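Local coordinates for aminoglycoside N(6')acetyltransferase (Legionella pneumophila subsp. pneumophila, PDB 3F5B), which probably transfers an acetyl group from acetyl-CoA to an amino group of an aminoglycoside antibiotic, at residues T65-Y70 against L79-I84; V95-F100 against K128-N133; I132-S137 against Y166-C171. All coordinates share one frame; numbering follows the deposited sequence.

Contact 1 (T65-Y70 against L79-I84); sequences THWIAY and LITSEI
Trp67 and Thr81 are brought together by two first torsions: CG of Trp67 lies anti to its carbonyl carbon (chi1 -53°), while Thr81 OG1 sits between its own backbone N and carbonyl carbon (chi1 61°). The hydroxyl therefore meets the rim of the indole in the plane of the ring, and Trp67 NE1 donates to Thr81 OG1 over 2.9 Å in a nearly straight bond. That bond helps to fix the rotation of the indole, one face of which carries Thr65 CG2 near the rim.

Leu79 lies on the same side of this antiparallel hairpin. Its CB packs on Trp67 CB at 4.1 Å, and its CD1 reaches along the strand to Ala69 CB at 4.0 Å. Behind them runs the backbone ladder, with Thr65-Thr81 and Trp67-Leu79 as hydrogen-bonded pairs. Between these, the non-hydrogen-bonded pair His66-Ile80 turns to the other face, where Ile80 CG2 covers one face of the imidazole near its rim. Tyr78 and Asp52 hold the two imidazole nitrogens.

Strand 15-19 flanks residues 65-70 and strand 94-101 flanks residues 79-84, while Phe119 of helix 109-123 meets the Trp67 ring edge-to-face and covers Leu79 and Thr81.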
loop_
_atom_site.group_PDB
_atom_site.type_symbol
_atom_site.label_atom_id
_atom_site.label_comp_id
_atom_site.label_asym_id
_atom_site.label_seq_id
_atom_site.Cartn_x
_atom_site.Cartn_y
_atom_site.Cartn_z
ATOM N N THR A 65 -3.249 -2.305 -9.589
ATOM C CA THR A 65 -1.843 -2.408 -10.018
ATOM C C THR A 65 -1.058 -3.064 -8.886
ATOM O O THR A 65 -1.341 -2.829 -7.697
ATOM C CB THR A 65 -1.254 -1.012 -10.311
ATOM O OG1 THR A 65 -2.050 -0.392 -11.319
ATOM C CG2 THR A 65 0.137 -1.091 -10.841
ATOM N N HIS A 66 -0.148 -3.951 -9.257
ATOM C CA HIS A 66 0.593 -4.752 -8.274
ATOM C C HIS A 66 2.073 -4.382 -8.388
ATOM O O HIS A 66 2.619 -4.362 -9.503
ATOM C CB HIS A 66 0.353 -6.234 -8.531
ATOM C CG HIS A 66 -1.074 -6.643 -8.291
ATOM N ND1 HIS A 66 -1.469 -7.324 -7.160
ATOM C CD2 HIS A 66 -2.204 -6.390 -8.994
ATOM C CE1 HIS A 66 -2.781 -7.512 -7.201
ATOM N NE2 HIS A 66 -3.250 -6.952 -8.302
ATOM N N TRP A 67 2.674 -4.067 -7.245
ATOM C CA TRP A 67 4.020 -3.519 -7.164
ATOM C C TRP A 67 4.896 -4.326 -6.215
ATOM O O TRP A 67 4.404 -5.045 -5.307
ATOM C CB TRP A 67 4.013 -2.075 -6.608
ATOM C CG TRP A 67 3.130 -1.100 -7.288
ATOM C CD1 TRP A 67 1.786 -0.911 -7.077
ATOM C CD2 TRP A 67 3.521 -0.148 -8.268
ATOM N NE1 TRP A 67 1.320 0.140 -7.865
ATOM C CE2 TRP A 67 2.369 0.614 -8.606
ATOM C CE3 TRP A 67 4.746 0.155 -8.896
ATOM C CZ2 TRP A 67 2.401 1.641 -9.561
ATOM C CZ3 TRP A 67 4.777 1.197 -9.822
ATOM C CH2 TRP A 67 3.615 1.930 -10.144
ATOM N N ILE A 68 6.208 -4.159 -6.413
ATOM C CA ILE A 68 7.229 -4.746 -5.540
ATOM C C ILE A 68 8.221 -3.620 -5.173
ATOM O O ILE A 68 8.581 -2.805 -6.030
ATOM C CB ILE A 68 7.892 -6.021 -6.198
ATOM C CG1 ILE A 68 8.914 -6.722 -5.270
ATOM C CG2 ILE A 68 8.522 -5.738 -7.577
ATOM C CD1 ILE A 68 9.151 -8.203 -5.727
ATOM N N ALA A 69 8.635 -3.576 -3.909
ATOM C CA ALA A 69 9.627 -2.590 -3.427
ATOM C C ALA A 69 10.956 -3.283 -3.260
ATOM O O ALA A 69 10.999 -4.407 -2.720
ATOM C CB ALA A 69 9.183 -2.022 -2.085
ATOM N N TYR A 70 12.035 -2.604 -3.670
ATOM C CA TYR A 70 13.391 -3.128 -3.597
ATOM C C TYR A 70 14.265 -2.236 -2.715
ATOM O O TYR A 70 14.108 -1.019 -2.726
ATOM C CB TYR A 70 14.029 -3.161 -4.995
ATOM C CG TYR A 70 13.628 -4.375 -5.783
ATOM C CD1 TYR A 70 12.384 -4.438 -6.426
ATOM C CD2 TYR A 70 14.469 -5.474 -5.854
ATOM C CE1 TYR A 70 12.002 -5.582 -7.147
ATOM C CE2 TYR A 70 14.105 -6.614 -6.560
ATOM C CZ TYR A 70 12.872 -6.655 -7.201
ATOM O OH TYR A 70 12.544 -7.799 -7.894
ATOM N N LEU A 79 2.937 -4.182 -2.780
ATOM C CA LEU A 79 1.976 -3.084 -2.688
ATOM C C LEU A 79 0.968 -3.232 -3.817
ATOM O O LEU A 79 1.280 -3.749 -4.921
ATOM C CB LEU A 79 2.656 -1.697 -2.719
ATOM C CG LEU A 79 3.915 -1.457 -1.856
ATOM C CD1 LEU A 79 5.199 -1.971 -2.574
ATOM C CD2 LEU A 79 4.098 0.024 -1.496
ATOM N N ILE A 80 -0.242 -2.770 -3.529
ATOM C CA ILE A 80 -1.393 -2.886 -4.421
ATOM C C ILE A 80 -2.091 -1.522 -4.441
ATOM O O ILE A 80 -2.424 -0.983 -3.380
ATOM C CB ILE A 80 -2.397 -3.954 -3.932
ATOM C CG1 ILE A 80 -1.700 -5.318 -3.706
ATOM C CG2 ILE A 80 -3.602 -4.102 -4.963
ATOM C CD1 ILE A 80 -2.648 -6.456 -3.221
ATOM N N THR A 81 -2.253 -0.938 -5.633
ATOM C CA THR A 81 -2.921 0.359 -5.748
ATOM C C THR A 81 -4.105 0.296 -6.718
ATOM O O THR A 81 -4.077 -0.440 -7.698
ATOM C CB THR A 81 -1.955 1.476 -6.196
ATOM O OG1 THR A 81 -1.418 1.164 -7.484
ATOM C CG2 THR A 81 -0.754 1.614 -5.186
ATOM N N SER A 82 -5.138 1.084 -6.453
ATOM C CA SER A 82 -6.177 1.260 -7.447
ATOM C C SER A 82 -6.689 2.663 -7.378
ATOM O O SER A 82 -6.707 3.286 -6.300
ATOM C CB SER A 82 -7.311 0.278 -7.223
ATOM O OG SER A 82 -7.794 0.382 -5.893
ATOM N N GLU A 83 -7.120 3.162 -8.531
ATOM C CA GLU A 83 -7.520 4.554 -8.642
ATOM C C GLU A 83 -9.007 4.733 -8.467
ATOM O O GLU A 83 -9.810 3.842 -8.758
ATOM C CB GLU A 83 -7.045 5.180 -9.957
ATOM C CG GLU A 83 -7.576 4.503 -11.206
ATOM C CD GLU A 83 -6.609 4.560 -12.404
ATOM O OE1 GLU A 83 -6.972 3.992 -13.463
ATOM O OE2 GLU A 83 -5.495 5.142 -12.292
ATOM N N ILE A 84 -9.350 5.901 -7.951
ATOM C CA ILE A 84 -10.728 6.303 -7.752
ATOM C C ILE A 84 -10.929 7.498 -8.657
ATOM O O ILE A 84 -10.102 8.408 -8.674
ATOM C CB ILE A 84 -10.965 6.679 -6.267
ATOM C CG1 ILE A 84 -10.797 5.431 -5.391
ATOM C CG2 ILE A 84 -12.328 7.346 -6.060
ATOM C CD1 ILE A 84 -10.179 5.713 -4.070
#

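Contact 2 (V95-F100 against K128-N133); sequences VTLDLF and KIVLIN. With CHX (cyclohexane), chain D.
Val95 and Val130 stand side by side on neighbouring parallel strands, the two ends of a right-handed beta-alpha-beta crossover through helix 109-123 in the GNAT core. Val95 turns CG1 into the position between its backbone N and carbonyl carbon (chi1 63°), and this branch meets Val130 CG2 at 3.6 Å. The other branch of Val130, CG1, packs against Leu97 CB. Farther along, Ile132 extends CG1 anti to its backbone N (chi1 -158°), laying CG1 close to the Leu97 carbonyl and carrying CD1 across Leu99 CD2, 3.7 Å away. Helix 109-123 covers this apolar face through Ile116, Phe119 and Ile120.

The backbone zipper is short: Val95 N to Ile129 O, Leu131 N to Val95 O, and Leu97 N to Leu131 O. Beyond it the strands splay, and cyclohexane sits in the gap between them, C2 3.1 Å from Leu99 O and C3 over one face of the Phe100 ring near its rim, consistent with the cleft that typically receives acetyl-CoA in GNAT enzymes.

On the sheet face opposite Val95 and Val130, Thr96 turns its methyl CG2 to Asn133 ND2, and one water, 3.0 Å from Thr96 OG1, accepts from Asn133 ND2 at 3.0 Å.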
loop_
_atom_site.group_PDB
_atom_site.type_symbol
_atom_site.label_atom_id
_atom_site.label_comp_id
_atom_site.label_asym_id
_atom_site.label_seq_id
_atom_site.Cartn_x
_atom_site.Cartn_y
_atom_site.Cartn_z
ATOM N N VAL A 95 -6.037 7.641 -4.855
ATOM C CA VAL A 95 -5.463 6.295 -4.999
ATOM C C VAL A 95 -5.620 5.540 -3.681
ATOM O O VAL A 95 -5.367 6.090 -2.608
ATOM C CB VAL A 95 -3.970 6.319 -5.466
ATOM C CG1 VAL A 95 -3.078 7.005 -4.455
ATOM C CG2 VAL A 95 -3.452 4.914 -5.728
ATOM N N THR A 96 -6.050 4.292 -3.763
ATOM C CA THR A 96 -6.170 3.449 -2.576
ATOM C C THR A 96 -4.959 2.520 -2.574
ATOM O O THR A 96 -4.640 1.928 -3.608
ATOM C CB THR A 96 -7.478 2.620 -2.582
ATOM O OG1 THR A 96 -8.599 3.511 -2.673
ATOM C CG2 THR A 96 -7.601 1.754 -1.293
ATOM N N LEU A 97 -4.303 2.425 -1.414
ATOM C CA LEU A 97 -3.080 1.663 -1.227
ATOM C C LEU A 97 -3.295 0.486 -0.272
ATOM O O LEU A 97 -3.941 0.613 0.779
ATOM C CB LEU A 97 -1.972 2.580 -0.670
ATOM C CG LEU A 97 -0.587 2.015 -0.395
ATOM C CD1 LEU A 97 0.061 1.468 -1.718
ATOM C CD2 LEU A 97 0.251 3.138 0.249
ATOM N N ASP A 98 -2.756 -0.667 -0.660
ATOM C CA ASP A 98 -2.585 -1.793 0.249
ATOM C C ASP A 98 -1.124 -2.131 0.241
ATOM O O ASP A 98 -0.512 -2.183 -0.840
ATOM C CB ASP A 98 -3.271 -3.009 -0.298
ATOM C CG ASP A 98 -4.628 -3.200 0.253
ATOM O OD1 ASP A 98 -4.742 -4.018 1.205
ATOM O OD2 ASP A 98 -5.571 -2.568 -0.283
ATOM N N LEU A 99 -0.563 -2.416 1.414
ATOM C CA LEU A 99 0.849 -2.782 1.445
ATOM C C LEU A 99 1.157 -3.883 2.445
ATOM O O LEU A 99 0.483 -4.009 3.487
ATOM C CB LEU A 99 1.729 -1.551 1.668
ATOM C CG LEU A 99 1.616 -0.849 3.010
ATOM C CD1 LEU A 99 2.772 -1.296 3.908
ATOM C CD2 LEU A 99 1.641 0.683 2.871
ATOM N N PHE A 100 2.203 -4.634 2.123
ATOM C CA PHE A 100 2.616 -5.792 2.864
ATOM C C PHE A 100 4.132 -5.796 2.936
ATOM O O PHE A 100 4.821 -5.963 1.902
ATOM C CB PHE A 100 2.104 -7.064 2.157
ATOM C CG PHE A 100 0.616 -7.037 1.869
ATOM C CD1 PHE A 100 -0.303 -7.479 2.835
ATOM C CD2 PHE A 100 0.137 -6.566 0.653
ATOM C CE1 PHE A 100 -1.678 -7.440 2.600
ATOM C CE2 PHE A 100 -1.251 -6.521 0.396
ATOM C CZ PHE A 100 -2.160 -6.977 1.386
ATOM N N LYS A 128 -3.457 13.581 -5.708
ATOM C CA LYS A 128 -3.804 14.480 -4.596
ATOM C C LYS A 128 -3.915 13.779 -3.247
ATOM O O LYS A 128 -3.479 14.291 -2.233
ATOM C CB LYS A 128 -5.111 15.226 -4.894
ATOM C CG LYS A 128 -4.924 16.604 -5.504
ATOM C CD LYS A 128 -4.154 16.557 -6.824
ATOM C CE LYS A 128 -3.137 17.693 -6.902
ATOM N NZ LYS A 128 -2.005 17.449 -5.944
ATOM N N ILE A 129 -4.501 12.591 -3.250
ATOM C CA ILE A 129 -4.988 11.941 -2.029
ATOM C C ILE A 129 -4.655 10.465 -2.109
ATOM O O ILE A 129 -4.868 9.857 -3.158
ATOM C CB ILE A 129 -6.551 12.113 -1.929
ATOM C CG1 ILE A 129 -6.937 13.600 -1.949
ATOM C CG2 ILE A 129 -7.151 11.363 -0.703
ATOM C CD1 ILE A 129 -6.453 14.366 -0.727
ATOM N N VAL A 130 -4.090 9.915 -1.026
ATOM C CA VAL A 130 -3.911 8.468 -0.870
ATOM C C VAL A 130 -4.826 7.984 0.251
ATOM O O VAL A 130 -4.932 8.624 1.296
ATOM C CB VAL A 130 -2.428 8.041 -0.526
ATOM C CG1 VAL A 130 -2.326 6.502 -0.360
ATOM C CG2 VAL A 130 -1.467 8.530 -1.602
ATOM N N LEU A 131 -5.477 6.848 0.026
ATOM C CA LEU A 131 -6.318 6.232 1.042
ATOM C C LEU A 131 -5.740 4.890 1.420
ATOM O O LEU A 131 -5.281 4.142 0.555
ATOM C CB LEU A 131 -7.746 6.047 0.529
ATOM C CG LEU A 131 -8.461 7.314 0.056
ATOM C CD1 LEU A 131 -9.737 6.932 -0.690
ATOM C CD2 LEU A 131 -8.756 8.249 1.229
ATOM N N ILE A 132 -5.774 4.598 2.723
ATOM C CA ILE A 132 -5.419 3.281 3.257
ATOM C C ILE A 132 -6.446 2.818 4.288
ATOM O O ILE A 132 -7.029 3.642 5.009
ATOM C CB ILE A 132 -3.963 3.263 3.801
ATOM C CG1 ILE A 132 -3.430 1.835 3.854
ATOM C CG2 ILE A 132 -3.829 4.012 5.125
ATOM C CD1 ILE A 132 -1.849 1.764 3.706
ATOM N N ASN A 133 -6.670 1.503 4.352
ATOM C CA ASN A 133 -7.864 0.980 5.039
ATOM C C ASN A 133 -7.590 -0.177 6.012
ATOM O O ASN A 133 -8.076 -1.276 5.786
ATOM C CB ASN A 133 -8.878 0.529 3.984
ATOM C CG ASN A 133 -9.429 1.699 3.177
ATOM O OD1 ASN A 133 -10.256 2.455 3.668
ATOM N ND2 ASN A 133 -8.947 1.861 1.943
HETATM C C1 CHX D . -3.489 -4.844 5.533
HETATM C C2 CHX D . -2.319 -4.556 4.589
HETATM C C3 CHX D . -2.649 -3.420 3.613
HETATM C C4 CHX D . -2.839 -2.088 4.349
HETATM C C5 CHX D . -3.431 -2.263 5.761
HETATM C C6 CHX D . -4.237 -3.562 5.951
HETATM O O HOH W 1 -10.269 3.373 -0.225
HETATM O O HOH W 2 -6.263 -0.124 1.851
#

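Contact 3 (I132-S137 against Y166-C171). With CHX (cyclohexane), chain D.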
loop_
_atom_site.group_PDB
_atom_site.type_symbol
_atom_site.label_atom_id
_atom_site.label_comp_id
_atom_site.label_asym_id
_atom_site.label_seq_id
_atom_site.Cartn_x
_atom_site.Cartn_y
_atom_site.Cartn_z
ATOM N N ILE A 132 -5.774 4.598 2.723
ATOM C CA ILE A 132 -5.419 3.281 3.257
ATOM C C ILE A 132 -6.446 2.818 4.288
ATOM O O ILE A 132 -7.029 3.642 5.009
ATOM C CB ILE A 132 -3.963 3.263 3.801
ATOM C CG1 ILE A 132 -3.430 1.835 3.854
ATOM C CG2 ILE A 132 -3.829 4.012 5.125
ATOM C CD1 ILE A 132 -1.849 1.764 3.706
ATOM N N ASN A 133 -6.670 1.503 4.352
ATOM C CA ASN A 133 -7.864 0.980 5.039
ATOM C C ASN A 133 -7.590 -0.177 6.012
ATOM O O ASN A 133 -8.076 -1.276 5.786
ATOM C CB ASN A 133 -8.878 0.529 3.984
ATOM C CG ASN A 133 -9.429 1.699 3.177
ATOM O OD1 ASN A 133 -10.256 2.455 3.668
ATOM N ND2 ASN A 133 -8.947 1.861 1.943
ATOM N N PRO A 134 -6.803 0.056 7.087
ATOM C CA PRO A 134 -6.480 -1.106 7.926
ATOM C C PRO A 134 -7.607 -1.519 8.855
ATOM O O PRO A 134 -8.486 -0.703 9.180
ATOM C CB PRO A 134 -5.290 -0.610 8.750
ATOM C CG PRO A 134 -5.621 0.857 8.948
ATOM C CD PRO A 134 -6.105 1.267 7.567
ATOM N N GLU A 135 -7.598 -2.799 9.231
ATOM C CA GLU A 135 -8.454 -3.332 10.295
ATOM C C GLU A 135 -8.105 -2.611 11.603
ATOM O O GLU A 135 -6.927 -2.450 11.924
ATOM C CB GLU A 135 -8.162 -4.828 10.430
ATOM C CG GLU A 135 -9.047 -5.549 11.407
ATOM C CD GLU A 135 -8.783 -7.040 11.431
ATOM O OE1 GLU A 135 -8.044 -7.558 10.579
ATOM O OE2 GLU A 135 -9.361 -7.705 12.305
ATOM N N ILE A 136 -9.106 -2.173 12.350
ATOM C CA ILE A 136 -8.849 -1.357 13.531
ATOM C C ILE A 136 -7.967 -2.139 14.531
ATOM O O ILE A 136 -7.052 -1.563 15.154
ATOM C CB ILE A 136 -10.170 -0.785 14.177
ATOM C CG1 ILE A 136 -10.883 0.181 13.218
ATOM C CG2 ILE A 136 -9.881 -0.098 15.518
ATOM C CD1 ILE A 136 -12.102 0.870 13.815
ATOM N N SER A 137 -8.213 -3.449 14.623
ATOM C CA SER A 137 -7.451 -4.368 15.480
ATOM C C SER A 137 -5.973 -4.486 15.124
ATOM O O SER A 137 -5.176 -4.939 15.943
ATOM C CB SER A 137 -8.064 -5.772 15.442
ATOM O OG SER A 137 -9.191 -5.879 16.292
ATOM N N TYR A 166 -10.609 1.236 9.698
ATOM C CA TYR A 166 -10.550 2.683 9.557
ATOM C C TYR A 166 -10.421 3.024 8.074
ATOM O O TYR A 166 -9.801 2.292 7.334
ATOM C CB TYR A 166 -9.301 3.236 10.241
ATOM C CG TYR A 166 -9.368 3.321 11.761
ATOM C CD1 TYR A 166 -10.457 3.914 12.395
ATOM C CD2 TYR A 166 -8.313 2.844 12.549
ATOM C CE1 TYR A 166 -10.517 4.025 13.805
ATOM C CE2 TYR A 166 -8.341 2.942 13.975
ATOM C CZ TYR A 166 -9.445 3.534 14.575
ATOM O OH TYR A 166 -9.499 3.633 15.923
ATOM N N LYS A 167 -10.986 4.152 7.670
ATOM C CA LYS A 167 -10.644 4.761 6.410
ATOM C C LYS A 167 -9.660 5.867 6.781
ATOM O O LYS A 167 -9.962 6.691 7.657
ATOM C CB LYS A 167 -11.898 5.341 5.770
ATOM C CG LYS A 167 -11.963 5.127 4.272
ATOM C CD LYS A 167 -13.091 5.918 3.608
ATOM C CE LYS A 167 -12.868 5.978 2.107
ATOM N NZ LYS A 167 -13.202 7.358 1.592
HETATM N N MSE A 168 -8.477 5.869 6.158
HETATM C CA MSE A 168 -7.430 6.843 6.501
HETATM C C MSE A 168 -6.988 7.550 5.238
HETATM O O MSE A 168 -6.994 6.950 4.171
HETATM C CB MSE A 168 -6.238 6.150 7.168
HETATM C CG MSE A 168 -6.640 5.352 8.412
HETATM SE SE MSE A 168 -5.205 4.498 9.371
HETATM C CE MSE A 168 -4.369 6.069 10.061
ATOM N N LYS A 169 -6.602 8.815 5.363
ATOM C CA LYS A 169 -6.352 9.649 4.202
ATOM C C LYS A 169 -5.056 10.437 4.396
ATOM O O LYS A 169 -4.761 10.910 5.522
ATOM C CB LYS A 169 -7.553 10.590 3.980
ATOM C CG LYS A 169 -7.374 11.660 2.905
ATOM C CD LYS A 169 -8.508 12.711 2.920
ATOM C CE LYS A 169 -8.232 13.824 3.918
ATOM N NZ LYS A 169 -9.365 14.836 4.131
ATOM N N LEU A 170 -4.281 10.542 3.314
ATOM C CA LEU A 170 -3.053 11.344 3.302
ATOM C C LEU A 170 -3.081 12.357 2.165
ATOM O O LEU A 170 -3.406 12.005 1.035
ATOM C CB LEU A 170 -1.823 10.438 3.179
ATOM C CG LEU A 170 -0.434 11.077 3.050
ATOM C CD1 LEU A 170 -0.135 11.982 4.225
ATOM C CD2 LEU A 170 0.611 9.987 2.946
ATOM N N CYS A 171 -2.729 13.602 2.480
ATOM C CA CYS A 171 -2.631 14.650 1.471
ATOM C C CYS A 171 -1.219 14.715 0.882
ATOM O O CYS A 171 -0.269 15.089 1.570
ATOM C CB CYS A 171 -3.045 15.998 2.058
ATOM S SG CYS A 171 -2.685 17.382 0.988
HETATM C C1 CHX D . -3.489 -4.844 5.533
HETATM C C2 CHX D . -2.319 -4.556 4.589
HETATM C C3 CHX D . -2.649 -3.420 3.613
HETATM C C4 CHX D . -2.839 -2.088 4.349
HETATM C C5 CHX D . -3.431 -2.263 5.761
HETATM C C6 CHX D . -4.237 -3.562 5.951
#
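Ile136 lies flat over the ring of Tyr166. Its CG1 stands 3.6 Å from the ring centroid, only 3° off the normal, which makes a well-centred CH-pi contact. The two branches spread across the same face: CD1 comes to 3.5 Å from Tyr166 CE1, while CG2 covers the CE2 side and reaches toward OH. CG1 lies anti to the carbonyl carbon of Ile136 (chi1 -64°) and CG2 anti to its backbone N, a setting that spans the isoleucine over the ring instead of pointing one tip at it.

Next to this, Pro134 CG packs crosswise on the selenium of selenomethionine Met168, at 3.7 Å from SE. The chain of Met168 is extended as far as its last torsion, where it bends. Ile132 adds its CG2 methyl against Met168 CB. On the other side of the backbone, Asn133 and Lys167 run side by side, with Asn133 OD1 3.2 Å from Lys167 CG; the amine of Lys167 goes on to Tyr90 OH.

Three backbone bonds set these groups in place. Ile132 and Met168 form an antiparallel hydrogen-bonded pair, and after it the loop stays close enough for Tyr166 N to donate to Pro134 O at 2.9 Å. Val142 of helix 139-148 touches both Pro134 and Tyr166, and strand 151-158 approaches the tyrosine through Ile152 and Glu155. Cyclohexane lies beyond Pro134 and Ile132, with its C6 3.9 Å from Pro134 CA.

The contact thus tethers the loop after strand 129-132 to strand 164-171 with few polar links and much apolar surface. One cost remains: Tyr166 O is buried without a hydrogen-bond partner in the model, and the CA-H of Asn133, 3.3 Å from CA to that oxygen, probably offers only slight compensation.

In the fold
The three contacts cross one mixed sheet in sequence. Contacts 1 and 2 are buried near the middle of the chain and meet directly where strand 74-84 pairs with strand 94-101; helix 109-123 covers a face of both. Contact 3 lies farther out and is partly buried, sharing Ile132 and Asn133 with contact 2, while about 7 Å separates its nearest atoms from contact 1. Chemistry follows place: an indole-to-hydroxyl bond marks the hairpin, branched aliphatics and a water bridge mark the parallel pair, and backbone bonds with CH-pi and proline–selenium packing hold the loop. Contacts 2 and 3 together supply most of the residues around the cyclohexane.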